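Local structure of Slr1438 protein (3K25) at residues A178-D183 and Q238-W243. The protein is of uncertain function but belongs to the aldose 1-epimerase family and probably binds carbohydrate, perhaps acting as a sugar isomerase. Numbering follows the deposited sequence.
Sequences AIPAND and QTLVLW
Ile179 reaches strand 239-245 with both branches of its side chain. Its longer branch extends to Leu242, where CD1 of Ile179 lies 3.9 Å from CD1 of Leu242, the two side chains crossing at about a right angle. The shorter branch is directed at Leu240, but more loosely: CG2 of Ile179 stands 4.4 Å from CD2 of Leu240. The first torsion explains this division, since CG2 is anti to the backbone N while CG1 lies beside it (chi1 -53°), and the two methyl ends thus face leucines two residues apart on one side of the strand. Pro180 follows with its ring CD, 4.1 Å from the same Leu240 CD2, again with the side chains roughly perpendicular. Leu240 CD2 is therefore shared by two consecutive loop residues. At Pro180 the chain makes an inverse gamma turn, with a weak hydrogen bond from Ala181 N to Ile179 O, and beyond it the loop leaves the strand. No hydrogen bond joins the segments, and the nearest CA atoms, those of Ile179 and Leu240, are 8.1 Å apart, too wide for strand pairing. Phe210 also touches Ile179, and Ala218 touches both Pro180 and Leu240. The loop carries the chain from edge strand 176-178 of one sheet to strand 183-186 of another, and its apolar side chains pack on strand 239-245 of that second sheet, in the beta-sandwich of the galactose mutarotase-like fold of aldose 1-epimerases.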
loop_
_atom_site.group_PDB
_atom_site.type_symbol
_atom_site.label_atom_id
_atom_site.label_comp_id
_atom_site.label_asym_id
_atom_site.label_seq_id
_atom_site.Cartn_x
_atom_site.Cartn_y
_atom_site.Cartn_z
ATOM N N ALA A 178 -18.056 -4.212 2.029
ATOM C CA ALA A 178 -18.617 -2.987 2.564
ATOM C C ALA A 178 -17.781 -1.813 2.081
ATOM O O ALA A 178 -16.976 -1.248 2.826
ATOM C CB ALA A 178 -18.634 -3.038 4.087
ATOM N N ILE A 179 -17.981 -1.468 0.816
ATOM C CA ILE A 179 -17.285 -0.361 0.182
ATOM C C ILE A 179 -18.289 0.790 0.064
ATOM O O ILE A 179 -19.375 0.614 -0.476
ATOM C CB ILE A 179 -16.801 -0.788 -1.201
ATOM C CG1 ILE A 179 -15.983 -2.080 -1.063
ATOM C CG2 ILE A 179 -16.004 0.335 -1.846
ATOM C CD1 ILE A 179 -15.654 -2.769 -2.384
ATOM N N PRO A 180 -17.934 1.982 0.574
ATOM C CA PRO A 180 -18.783 3.183 0.552
ATOM C C PRO A 180 -18.804 3.954 -0.761
ATOM O O PRO A 180 -18.348 5.094 -0.840
ATOM C CB PRO A 180 -18.217 4.013 1.691
ATOM C CG PRO A 180 -16.740 3.742 1.551
ATOM C CD PRO A 180 -16.670 2.244 1.288
ATOM N N ALA A 181 -19.352 3.319 -1.786
ATOM C CA ALA A 181 -19.466 3.917 -3.109
ATOM C C ALA A 181 -20.741 3.430 -3.779
ATOM O O ALA A 181 -21.440 2.568 -3.258
ATOM C CB ALA A 181 -18.267 3.540 -3.957
ATOM N N ASN A 182 -21.036 3.977 -4.950
ATOM C CA ASN A 182 -22.223 3.582 -5.686
ATOM C C ASN A 182 -21.834 3.116 -7.074
ATOM O O ASN A 182 -22.636 2.521 -7.788
ATOM C CB ASN A 182 -23.201 4.756 -5.777
ATOM C CG ASN A 182 -23.837 5.093 -4.434
ATOM O OD1 ASN A 182 -24.330 4.212 -3.731
ATOM N ND2 ASN A 182 -23.840 6.373 -4.082
ATOM N N ASP A 183 -20.588 3.389 -7.445
ATOM C CA ASP A 183 -20.068 3.017 -8.755
ATOM C C ASP A 183 -18.578 2.744 -8.668
ATOM O O ASP A 183 -17.912 3.211 -7.753
ATOM C CB ASP A 183 -20.285 4.153 -9.752
ATOM C CG ASP A 183 -21.743 4.452 -9.991
ATOM O OD1 ASP A 183 -22.449 3.551 -10.498
ATOM O OD2 ASP A 183 -22.180 5.583 -9.677
ATOM N N GLN A 238 -8.913 9.565 -0.988
ATOM C CA GLN A 238 -10.245 9.738 -1.557
ATOM C C GLN A 238 -10.682 8.627 -2.492
ATOM O O GLN A 238 -11.831 8.603 -2.931
ATOM C CB GLN A 238 -10.285 11.075 -2.285
ATOM C CG GLN A 238 -9.750 12.202 -1.415
ATOM C CD GLN A 238 -9.328 13.406 -2.217
ATOM O OE1 GLN A 238 -10.165 14.158 -2.709
ATOM N NE2 GLN A 238 -8.016 13.591 -2.364
ATOM N N THR A 239 -9.770 7.703 -2.782
ATOM C CA THR A 239 -10.066 6.584 -3.676
ATOM C C THR A 239 -9.810 5.208 -3.063
ATOM O O THR A 239 -8.857 5.011 -2.307
ATOM C CB THR A 239 -9.261 6.693 -4.984
ATOM O OG1 THR A 239 -9.882 7.659 -5.848
ATOM C CG2 THR A 239 -9.203 5.346 -5.692
ATOM N N LEU A 240 -10.666 4.255 -3.417
ATOM C CA LEU A 240 -10.552 2.901 -2.918
ATOM C C LEU A 240 -10.412 1.943 -4.091
ATOM O O LEU A 240 -11.254 1.924 -4.997
ATOM C CB LEU A 240 -11.786 2.558 -2.101
ATOM C CG LEU A 240 -11.587 1.932 -0.722
ATOM C CD1 LEU A 240 -10.221 2.273 -0.114
ATOM C CD2 LEU A 240 -12.724 2.452 0.162
ATOM N N VAL A 241 -9.337 1.155 -4.075
ATOM C CA VAL A 241 -9.074 0.197 -5.142
ATOM C C VAL A 241 -9.210 -1.249 -4.654
ATOM O O VAL A 241 -8.839 -1.574 -3.522
ATOM C CB VAL A 241 -7.647 0.406 -5.730
ATOM C CG1 VAL A 241 -7.293 -0.738 -6.679
ATOM C CG2 VAL A 241 -7.571 1.746 -6.465
ATOM N N LEU A 242 -9.754 -2.113 -5.509
ATOM C CA LEU A 242 -9.913 -3.520 -5.154
ATOM C C LEU A 242 -9.276 -4.406 -6.224
ATOM O O LEU A 242 -9.688 -4.384 -7.374
ATOM C CB LEU A 242 -11.390 -3.847 -4.983
ATOM C CG LEU A 242 -11.613 -5.230 -4.381
ATOM C CD1 LEU A 242 -12.805 -5.194 -3.437
ATOM C CD2 LEU A 242 -11.795 -6.244 -5.506
ATOM N N TRP A 243 -8.264 -5.178 -5.828
ATOM C CA TRP A 243 -7.502 -6.059 -6.722
ATOM C C TRP A 243 -7.628 -7.512 -6.270
ATOM O O TRP A 243 -7.554 -7.815 -5.079
ATOM C CB TRP A 243 -6.031 -5.619 -6.686
ATOM C CG TRP A 243 -4.978 -6.458 -7.430
ATOM C CD1 TRP A 243 -3.685 -6.716 -7.005
ATOM C CD2 TRP A 243 -5.068 -7.000 -8.749
ATOM N NE1 TRP A 243 -2.977 -7.369 -7.983
ATOM C CE2 TRP A 243 -3.799 -7.558 -9.064
ATOM C CE3 TRP A 243 -6.088 -7.065 -9.701
ATOM C CZ2 TRP A 243 -3.532 -8.166 -10.286
ATOM C CZ3 TRP A 243 -5.820 -7.671 -10.918
ATOM C CH2 TRP A 243 -4.550 -8.213 -11.199
#